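Long-range contacts in Ras-related protein Rab-21 (Homo sapiens, PDB 1Z0I), which is a Rab protein of the Ras family, with a P-loop nucleotide-binding fold, here holding GDP and a magnesium ion: residues K8-G13 / N80-V85; C115-K120 / Y146-K151; L24-N29 / G155-F160. All coordinates share one frame; numbering follows the deposited sequence.

Contact 1. Residues K8-G13 / N80-V85; sequences KVVLLG and NGAILV
Val9 and Ile83 meet on one face of the sheet, where two neighbouring parallel strands run in register. The side chains cross at a slant, and Val9 CG1 lies 3.8 Å from Ile83 CD1. Val9 holds CG1 anti to its backbone N (chi1 172°), which sets this methyl against the end of the isoleucine chain. Leu11 stands on the same face and runs alongside Ile83, pointing the same way. Its CD1 reaches Ile83 CB at 4.1 Å. Ile83 therefore packs against both residues.

The other face carries Val10, Leu12, Ala82 and Leu84. Val10 CG2 sits between the backbone N and the carbonyl carbon (chi1 -74° for CG1) and is 4.0 Å from Ala82 CB. Leu84 bends back toward the partner strand, so that its CD1 comes 3.6 Å from Gly13 CA and also touches Leu12 CB.

The backbones join by parallel-sheet bonds. Lys8 O accepts from two successive amides, Asn80 N and Gly81 N. Ile83 N gives a nearly straight bond to Val10 O at 2.8 Å. Leu12 N to Ile83 O and Val85 N to Leu12 O follow. The bond from Val10 N to Gly81 O is weak.

Strand 5-12 is flanked by strand 53-60, and strand 81-87 by strand 113-119, so the pair is central in the sheet. Phe160 and Leu163 of helix 156-169 cover Ile83. On the opposite face helix 97-107 packs on Ala82 and Leu84.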
loop_
_atom_site.group_PDB
_atom_site.type_symbol
_atom_site.label_atom_id
_atom_site.label_comp_id
_atom_site.label_asym_id
_atom_site.label_seq_id
_atom_site.Cartn_x
_atom_site.Cartn_y
_atom_site.Cartn_z
ATOM N N LYS A 8 -7.205 8.706 -6.209
ATOM C CA LYS A 8 -6.762 8.872 -4.819
ATOM C C LYS A 8 -6.505 7.518 -4.150
ATOM O O LYS A 8 -7.349 6.612 -4.225
ATOM C CB LYS A 8 -7.761 9.679 -3.983
ATOM C CG LYS A 8 -7.335 9.774 -2.531
ATOM C CD LYS A 8 -8.138 10.774 -1.730
ATOM C CE LYS A 8 -7.883 10.571 -0.244
ATOM N NZ LYS A 8 -8.714 11.438 0.609
ATOM N N VAL A 9 -5.343 7.402 -3.497
ATOM C CA VAL A 9 -4.908 6.162 -2.849
ATOM C C VAL A 9 -4.459 6.405 -1.395
ATOM O O VAL A 9 -3.675 7.311 -1.121
ATOM C CB VAL A 9 -3.801 5.460 -3.688
ATOM C CG1 VAL A 9 -3.179 4.253 -2.926
ATOM C CG2 VAL A 9 -4.362 5.020 -5.063
ATOM N N VAL A 10 -4.986 5.600 -0.477
ATOM C CA VAL A 10 -4.660 5.682 0.957
ATOM C C VAL A 10 -3.830 4.492 1.445
ATOM O O VAL A 10 -4.046 3.351 1.015
ATOM C CB VAL A 10 -5.920 5.805 1.876
ATOM C CG1 VAL A 10 -6.527 7.196 1.792
ATOM C CG2 VAL A 10 -6.947 4.728 1.570
ATOM N N LEU A 11 -2.898 4.783 2.354
ATOM C CA LEU A 11 -2.060 3.776 2.982
ATOM C C LEU A 11 -2.554 3.488 4.396
ATOM O O LEU A 11 -2.828 4.409 5.174
ATOM C CB LEU A 11 -0.581 4.223 2.990
ATOM C CG LEU A 11 0.318 3.687 1.872
ATOM C CD1 LEU A 11 0.013 4.307 0.493
ATOM C CD2 LEU A 11 1.731 3.937 2.230
ATOM N N LEU A 12 -2.655 2.204 4.726
ATOM C CA LEU A 12 -3.229 1.768 5.996
ATOM C C LEU A 12 -2.408 0.635 6.588
ATOM O O LEU A 12 -1.657 -0.036 5.876
ATOM C CB LEU A 12 -4.689 1.316 5.784
ATOM C CG LEU A 12 -5.666 2.270 5.056
ATOM C CD1 LEU A 12 -6.992 1.592 4.669
ATOM C CD2 LEU A 12 -5.935 3.534 5.860
ATOM N N GLY A 13 -2.564 0.408 7.889
ATOM C CA GLY A 13 -1.823 -0.635 8.590
ATOM C C GLY A 13 -1.205 -0.142 9.880
ATOM O O GLY A 13 -1.205 1.047 10.148
ATOM N N ASN A 80 -10.021 5.857 -4.311
ATOM C CA ASN A 80 -10.284 4.901 -5.383
ATOM C C ASN A 80 -9.580 3.565 -5.114
ATOM O O ASN A 80 -10.123 2.507 -5.432
ATOM C CB ASN A 80 -9.836 5.460 -6.748
ATOM C CG ASN A 80 -10.501 6.789 -7.095
ATOM O OD1 ASN A 80 -11.715 6.858 -7.341
ATOM N ND2 ASN A 80 -9.709 7.847 -7.131
ATOM N N GLY A 81 -8.367 3.628 -4.549
ATOM C CA GLY A 81 -7.603 2.440 -4.159
ATOM C C GLY A 81 -7.095 2.486 -2.725
ATOM O O GLY A 81 -7.077 3.542 -2.096
ATOM N N ALA A 82 -6.662 1.347 -2.198
ATOM C CA ALA A 82 -6.122 1.302 -0.832
ATOM C C ALA A 82 -4.961 0.298 -0.687
ATOM O O ALA A 82 -5.020 -0.818 -1.216
ATOM C CB ALA A 82 -7.228 0.995 0.177
ATOM N N ILE A 83 -3.917 0.714 0.028
ATOM C CA ILE A 83 -2.718 -0.113 0.247
ATOM C C ILE A 83 -2.593 -0.438 1.759
ATOM O O ILE A 83 -2.271 0.431 2.596
ATOM C CB ILE A 83 -1.473 0.563 -0.360
ATOM C CG1 ILE A 83 -1.693 0.746 -1.880
ATOM C CG2 ILE A 83 -0.173 -0.241 -0.107
ATOM C CD1 ILE A 83 -0.578 1.499 -2.620
ATOM N N LEU A 84 -2.900 -1.682 2.112
ATOM C CA LEU A 84 -2.855 -2.085 3.521
ATOM C C LEU A 84 -1.606 -2.961 3.786
ATOM O O LEU A 84 -1.520 -4.113 3.331
ATOM C CB LEU A 84 -4.186 -2.742 3.942
ATOM C CG LEU A 84 -4.356 -3.473 5.277
ATOM C CD1 LEU A 84 -3.981 -2.624 6.497
ATOM C CD2 LEU A 84 -5.813 -4.009 5.402
ATOM N N VAL A 85 -0.649 -2.398 4.528
ATOM C CA VAL A 85 0.694 -2.978 4.678
ATOM C C VAL A 85 0.867 -3.670 6.058
ATOM O O VAL A 85 0.357 -3.192 7.087
ATOM C CB VAL A 85 1.775 -1.878 4.435
ATOM C CG1 VAL A 85 3.210 -2.446 4.417
ATOM C CG2 VAL A 85 1.487 -1.125 3.128
#

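Contact 2. Residues C115-K120 / Y146-K151; sequences CIVGNK and YHTSAK. With GDP (guanosine-5'-diphosphate), chain C.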
loop_
_atom_site.group_PDB
_atom_site.type_symbol
_atom_site.label_atom_id
_atom_site.label_comp_id
_atom_site.label_asym_id
_atom_site.label_seq_id
_atom_site.Cartn_x
_atom_site.Cartn_y
_atom_site.Cartn_z
ATOM N N CYS A 115 -5.215 -3.380 -2.009
ATOM C CA CYS A 115 -3.961 -4.134 -2.005
ATOM C C CYS A 115 -3.619 -4.577 -0.577
ATOM O O CYS A 115 -3.728 -3.784 0.385
ATOM C CB CYS A 115 -2.826 -3.267 -2.547
ATOM S SG CYS A 115 -3.130 -2.547 -4.193
ATOM N N ILE A 116 -3.236 -5.841 -0.417
ATOM C CA ILE A 116 -2.585 -6.239 0.831
ATOM C C ILE A 116 -1.103 -6.557 0.549
ATOM O O ILE A 116 -0.768 -7.282 -0.397
ATOM C CB ILE A 116 -3.403 -7.290 1.643
ATOM C CG1 ILE A 116 -4.738 -6.643 2.083
ATOM C CG2 ILE A 116 -2.620 -7.788 2.869
ATOM C CD1 ILE A 116 -5.841 -7.594 2.547
ATOM N N VAL A 117 -0.225 -5.943 1.345
ATOM C CA VAL A 117 1.203 -5.850 1.000
ATOM C C VAL A 117 2.115 -6.311 2.134
ATOM O O VAL A 117 2.114 -5.730 3.222
ATOM C CB VAL A 117 1.599 -4.397 0.579
ATOM C CG1 VAL A 117 3.113 -4.311 0.190
ATOM C CG2 VAL A 117 0.714 -3.913 -0.552
ATOM N N GLY A 118 2.897 -7.352 1.852
ATOM C CA GLY A 118 3.921 -7.817 2.788
ATOM C C GLY A 118 5.224 -7.075 2.523
ATOM O O GLY A 118 5.893 -7.339 1.515
ATOM N N ASN A 119 5.566 -6.130 3.399
ATOM C CA ASN A 119 6.809 -5.349 3.241
ATOM C C ASN A 119 7.987 -5.899 4.046
ATOM O O ASN A 119 7.771 -6.611 5.042
ATOM C CB ASN A 119 6.586 -3.861 3.575
ATOM C CG ASN A 119 7.792 -2.988 3.208
ATOM O OD1 ASN A 119 8.291 -3.026 2.073
ATOM N ND2 ASN A 119 8.256 -2.194 4.162
ATOM N N LYS A 120 9.216 -5.538 3.627
ATOM C CA LYS A 120 10.475 -5.853 4.336
ATOM C C LYS A 120 11.038 -7.226 3.961
ATOM O O LYS A 120 11.583 -7.946 4.821
ATOM C CB LYS A 120 10.323 -5.741 5.876
ATOM C CG LYS A 120 10.102 -4.316 6.393
ATOM C CD LYS A 120 10.219 -4.197 7.907
ATOM C CE LYS A 120 9.740 -2.800 8.350
ATOM N NZ LYS A 120 9.903 -2.509 9.785
ATOM N N TYR A 146 0.708 -8.557 -2.475
ATOM C CA TYR A 146 2.009 -8.232 -3.082
ATOM C C TYR A 146 3.133 -8.239 -2.045
ATOM O O TYR A 146 2.910 -7.896 -0.887
ATOM C CB TYR A 146 2.015 -6.834 -3.720
ATOM C CG TYR A 146 0.856 -6.466 -4.616
ATOM C CD1 TYR A 146 -0.419 -6.232 -4.087
ATOM C CD2 TYR A 146 1.047 -6.285 -5.996
ATOM C CE1 TYR A 146 -1.477 -5.876 -4.905
ATOM C CE2 TYR A 146 -0.010 -5.927 -6.812
ATOM C CZ TYR A 146 -1.271 -5.723 -6.260
ATOM O OH TYR A 146 -2.343 -5.369 -7.062
ATOM N N HIS A 147 4.347 -8.558 -2.500
ATOM C CA HIS A 147 5.581 -8.493 -1.695
ATOM C C HIS A 147 6.489 -7.312 -2.081
ATOM O O HIS A 147 6.731 -7.072 -3.272
ATOM C CB HIS A 147 6.353 -9.805 -1.839
ATOM C CG HIS A 147 5.806 -10.923 -0.997
ATOM N ND1 HIS A 147 5.682 -10.833 0.379
ATOM C CD2 HIS A 147 5.371 -12.159 -1.334
ATOM C CE1 HIS A 147 5.172 -11.959 0.845
ATOM N NE2 HIS A 147 4.981 -12.783 -0.171
ATOM N N THR A 148 6.964 -6.566 -1.078
ATOM C CA THR A 148 7.817 -5.372 -1.292
ATOM C C THR A 148 9.006 -5.264 -0.338
ATOM O O THR A 148 8.944 -5.708 0.799
ATOM C CB THR A 148 7.042 -4.043 -1.078
ATOM O OG1 THR A 148 6.395 -4.080 0.203
ATOM C CG2 THR A 148 6.048 -3.794 -2.187
ATOM N N SER A 149 10.072 -4.627 -0.803
ATOM C CA SER A 149 11.143 -4.180 0.076
ATOM C C SER A 149 11.455 -2.738 -0.299
ATOM O O SER A 149 11.950 -2.479 -1.393
ATOM C CB SER A 149 12.394 -5.064 -0.058
ATOM O OG SER A 149 13.475 -4.531 0.698
ATOM N N ALA A 150 11.140 -1.810 0.609
ATOM C CA ALA A 150 11.446 -0.382 0.426
ATOM C C ALA A 150 12.956 -0.089 0.527
ATOM O O ALA A 150 13.455 0.874 -0.056
ATOM C CB ALA A 150 10.676 0.450 1.439
ATOM N N LYS A 151 13.654 -0.930 1.279
ATOM C CA LYS A 151 15.077 -0.807 1.542
ATOM C C LYS A 151 15.906 -1.065 0.296
ATOM O O LYS A 151 16.844 -0.308 0.022
ATOM C CB LYS A 151 15.508 -1.757 2.679
ATOM C CG LYS A 151 17.006 -1.689 2.979
ATOM C CD LYS A 151 17.418 -2.463 4.226
ATOM C CE LYS A 151 18.948 -2.422 4.346
ATOM N NZ LYS A 151 19.462 -3.310 5.423
HETATM P PB GDP C . 5.232 3.361 9.104
HETATM O O1B GDP C . 4.994 3.632 10.579
HETATM O O2B GDP C . 4.215 2.352 8.663
HETATM O O3B GDP C . 5.095 4.640 8.307
HETATM O O3A GDP C . 6.741 2.759 8.955
HETATM P PA GDP C . 8.060 3.604 8.546
HETATM O O1A GDP C . 8.097 3.952 7.056
HETATM O O2A GDP C . 8.288 4.849 9.326
HETATM O "O5'" GDP C . 9.252 2.570 8.811
HETATM C "C5'" GDP C . 9.582 2.046 10.088
HETATM C "C4'" GDP C . 11.046 1.572 10.070
HETATM O "O4'" GDP C . 11.255 0.398 9.274
HETATM C "C3'" GDP C . 11.995 2.614 9.520
HETATM O "O3'" GDP C . 13.220 2.411 10.198
HETATM C "C2'" GDP C . 12.242 2.204 8.094
HETATM O "O2'" GDP C . 13.493 2.731 7.608
HETATM C "C1'" GDP C . 12.201 0.687 8.226
HETATM N N9 GDP C . 11.810 0.024 6.960
HETATM C C8 GDP C . 10.803 0.392 6.151
HETATM N N7 GDP C . 10.717 -0.417 5.065
HETATM C C5 GDP C . 11.674 -1.346 5.184
HETATM C C6 GDP C . 12.116 -2.497 4.373
HETATM O O6 GDP C . 11.541 -2.788 3.299
HETATM N N1 GDP C . 13.148 -3.216 4.838
HETATM C C2 GDP C . 13.800 -2.911 5.994
HETATM N N2 GDP C . 14.842 -3.703 6.353
HETATM N N3 GDP C . 13.452 -1.857 6.794
HETATM C C4 GDP C . 12.403 -1.059 6.438
#
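Much of the guanine end of the GDP site is built here, on two parallel strands of a beta-alpha-beta unit. Asn119-Lys120 with Asp122, a further partner of GDP, matches the NKxD motif of Ras-like proteins, and Ser149-Ala150-Lys151 the SAK motif. Thr148 OG1 donates to Asn119 OD1 at 2.9 Å, their side chains crossing at about a right angle. Thr148 OG1 sits between its backbone N and carbonyl carbon (chi1 52°), against Val117 CG1. Asn119 ND2 lies 3.2 Å from GDP N7 and bonds to Val17 O. The extended Lys120 chain runs over one face of the guanine, its CG 3.4 Å from GDP C6, and its NZ bonds to GDP O4' and Cys16 O. Lys151 CB lies against the opposite face, 3.5 Å from GDP N1, so the base sits between the two lysines. Ala150 N bonds weakly to GDP O6.

Nearer the start of the two segments, Tyr146 N bonds to Ile116 O and Gly118 N to Tyr146 O. Cys115 SG stands obliquely to the Tyr146 ring, 4.8 Å from its centroid.

Strand 144-148 is outermost in the sheet, strand 81-87 flanks strand 113-119, and helix 156-169 covers Cys115 and Tyr146.

Contact 3. Residues L24-N29 / G155-F160; sequences LRYCEN and GIEELF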
loop_
_atom_site.group_PDB
_atom_site.type_symbol
_atom_site.label_atom_id
_atom_site.label_comp_id
_atom_site.label_asym_id
_atom_site.label_seq_id
_atom_site.Cartn_x
_atom_site.Cartn_y
_atom_site.Cartn_z
ATOM N N LEU A 24 7.727 7.326 0.186
ATOM C CA LEU A 24 8.962 8.073 -0.090
ATOM C C LEU A 24 9.868 7.407 -1.125
ATOM O O LEU A 24 10.518 8.097 -1.917
ATOM C CB LEU A 24 9.715 8.407 1.199
ATOM C CG LEU A 24 9.074 9.605 1.914
ATOM C CD1 LEU A 24 9.561 9.725 3.338
ATOM C CD2 LEU A 24 9.284 10.924 1.165
ATOM N N ARG A 25 9.901 6.075 -1.119
ATOM C CA ARG A 25 10.693 5.328 -2.092
ATOM C C ARG A 25 10.112 5.470 -3.509
ATOM O O ARG A 25 10.853 5.748 -4.469
ATOM C CB ARG A 25 10.839 3.847 -1.687
ATOM C CG ARG A 25 11.655 2.982 -2.675
ATOM C CD ARG A 25 13.116 3.453 -2.822
ATOM N NE ARG A 25 14.050 2.616 -2.064
ATOM C CZ ARG A 25 15.381 2.739 -2.086
ATOM N NH1 ARG A 25 15.979 3.664 -2.829
ATOM N NH2 ARG A 25 16.123 1.931 -1.348
ATOM N N TYR A 26 8.790 5.293 -3.629
ATOM C CA TYR A 26 8.126 5.356 -4.927
ATOM C C TYR A 26 8.200 6.729 -5.546
ATOM O O TYR A 26 8.420 6.841 -6.753
ATOM C CB TYR A 26 6.652 4.930 -4.839
ATOM C CG TYR A 26 5.939 4.898 -6.192
ATOM C CD1 TYR A 26 6.376 4.041 -7.216
ATOM C CD2 TYR A 26 4.820 5.709 -6.444
ATOM C CE1 TYR A 26 5.736 4.008 -8.460
ATOM C CE2 TYR A 26 4.159 5.668 -7.689
ATOM C CZ TYR A 26 4.625 4.817 -8.682
ATOM O OH TYR A 26 3.985 4.754 -9.894
ATOM N N CYS A 27 7.990 7.765 -4.730
ATOM C CA CYS A 27 7.879 9.128 -5.232
ATOM C C CYS A 27 9.203 9.884 -5.344
ATOM O O CYS A 27 9.318 10.801 -6.163
ATOM C CB CYS A 27 6.863 9.936 -4.418
ATOM S SG CYS A 27 5.132 9.314 -4.519
ATOM N N GLU A 28 10.207 9.512 -4.559
ATOM C CA GLU A 28 11.466 10.272 -4.568
ATOM C C GLU A 28 12.740 9.410 -4.649
ATOM O O GLU A 28 13.840 9.943 -4.790
ATOM C CB GLU A 28 11.514 11.237 -3.362
ATOM C CG GLU A 28 10.448 12.355 -3.423
ATOM C CD GLU A 28 10.390 13.258 -2.188
ATOM O OE1 GLU A 28 9.365 13.956 -2.015
ATOM O OE2 GLU A 28 11.346 13.289 -1.389
ATOM N N ASN A 29 12.583 8.089 -4.554
ATOM C CA ASN A 29 13.714 7.145 -4.536
ATOM C C ASN A 29 14.657 7.472 -3.374
ATOM O O ASN A 29 15.876 7.569 -3.539
ATOM C CB ASN A 29 14.461 7.138 -5.884
ATOM C CG ASN A 29 14.670 5.742 -6.439
ATOM O OD1 ASN A 29 14.862 4.786 -5.693
ATOM N ND2 ASN A 29 14.641 5.622 -7.772
ATOM N N GLY A 155 9.735 -4.620 -5.891
ATOM C CA GLY A 155 8.293 -4.904 -5.939
ATOM C C GLY A 155 7.362 -3.700 -5.959
ATOM O O GLY A 155 6.131 -3.850 -6.089
ATOM N N ILE A 156 7.940 -2.504 -5.839
ATOM C CA ILE A 156 7.165 -1.273 -5.628
ATOM C C ILE A 156 6.614 -0.650 -6.912
ATOM O O ILE A 156 5.443 -0.216 -6.953
ATOM C CB ILE A 156 7.961 -0.222 -4.811
ATOM C CG1 ILE A 156 8.204 -0.751 -3.390
ATOM C CG2 ILE A 156 7.202 1.112 -4.768
ATOM C CD1 ILE A 156 9.374 -0.139 -2.708
ATOM N N GLU A 157 7.450 -0.586 -7.947
ATOM C CA GLU A 157 6.991 -0.150 -9.268
ATOM C C GLU A 157 5.807 -1.014 -9.761
ATOM O O GLU A 157 4.848 -0.495 -10.357
ATOM C CB GLU A 157 8.152 -0.146 -10.273
ATOM C CG GLU A 157 7.768 0.179 -11.714
ATOM C CD GLU A 157 7.418 1.648 -11.957
ATOM O OE1 GLU A 157 7.767 2.519 -11.133
ATOM O OE2 GLU A 157 6.797 1.936 -13.014
ATOM N N GLU A 158 5.874 -2.318 -9.485
ATOM C CA GLU A 158 4.834 -3.254 -9.901
ATOM C C GLU A 158 3.534 -3.089 -9.103
ATOM O O GLU A 158 2.450 -3.215 -9.667
ATOM C CB GLU A 158 5.332 -4.700 -9.832
ATOM C CG GLU A 158 4.304 -5.745 -10.329
ATOM C CD GLU A 158 3.737 -5.432 -11.726
ATOM O OE1 GLU A 158 4.526 -5.332 -12.689
ATOM O OE2 GLU A 158 2.500 -5.303 -11.866
ATOM N N LEU A 159 3.652 -2.799 -7.804
ATOM C CA LEU A 159 2.492 -2.564 -6.949
ATOM C C LEU A 159 1.675 -1.390 -7.442
ATOM O O LEU A 159 0.459 -1.516 -7.598
ATOM C CB LEU A 159 2.901 -2.337 -5.489
ATOM C CG LEU A 159 1.912 -1.713 -4.485
ATOM C CD1 LEU A 159 0.658 -2.590 -4.261
ATOM C CD2 LEU A 159 2.613 -1.453 -3.185
ATOM N N PHE A 160 2.331 -0.255 -7.684
ATOM C CA PHE A 160 1.612 0.956 -8.098
ATOM C C PHE A 160 1.054 0.895 -9.520
ATOM O O PHE A 160 -0.019 1.452 -9.780
ATOM C CB PHE A 160 2.434 2.228 -7.848
ATOM C CG PHE A 160 2.492 2.628 -6.391
ATOM C CD1 PHE A 160 1.456 3.361 -5.818
ATOM C CD2 PHE A 160 3.554 2.222 -5.584
ATOM C CE1 PHE A 160 1.484 3.707 -4.469
ATOM C CE2 PHE A 160 3.603 2.559 -4.239
ATOM C CZ PHE A 160 2.564 3.311 -3.675
HETATM O O HOH W 1 4.511 2.481 -11.214
#
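Tyr26 and Phe160 form an offset aromatic stack between two helices. Their ring centroids are 4.1 Å apart and the planes are only 12° from parallel. Phe160 CD2 lies over the centre of the tyrosine ring. The CB of Phe160 also sits over that face, a CH-pi contact 3.9 Å from the ring centroid. Tyr26 CG is anti to the backbone N (chi1 -176°), which carries the ring across to helix 156-169.

Apolar contacts continue beside the stack. Ile156 CG2 touches Tyr26 CB at 3.9 Å, the two side chains passing alongside and pointing opposite ways. Ile156 CD1 meets Arg25 CG, with the chains at about a right angle.

At the hydroxyl end of the ring, water 1 joins Tyr26 OH, at 2.7 Å, to Glu157 O, to which it donates. Glu157 OE1 comes to the edge of the tyrosine ring, 3.7 Å from CE1. Within segment 24-29, Arg25 NH1 bonds to Asn29 OD1 in the plane of that carbonyl, though the oxygen is tilted out of the guanidinium plane. Arg25 NE is held by Ala150 O.

The two short helical segments run almost perpendicular, at 86°, with axes 10.5 Å apart. Phe160 rests on Leu57 and Ile59 of strand 53-60, and Tyr26 reaches Ile59 as well as Lys46 and Leu48 of strand 43-50. Ile156 packs on Thr148 of strand 144-148.

How the contacts relate
Contacts 1 and 2 share one sheet, because strands 81-87 and 113-119 are neighbours in it. Cys115 N lies 2.7 Å from Ala82 O, and Leu84 N lies 2.8 Å from Cys115 O, both probable hydrogen bonds. Contact 3 packs helices on that sheet. Phe160 CE1 meets Ile83 CD1 of contact 1 at 3.5 Å. Contact 3 also reaches contact 2, where Ile156 CD1 packs 3.7 Å from Ser149 O and 3.8 Å from Ala150 CA, beside the guanine site. Contact 2 touches GDP directly. The side chain of Val85 is about 6 Å from GDP at the nearest atoms. The side chain of Ile156 is about 7 Å from GDP, again between nearest atoms.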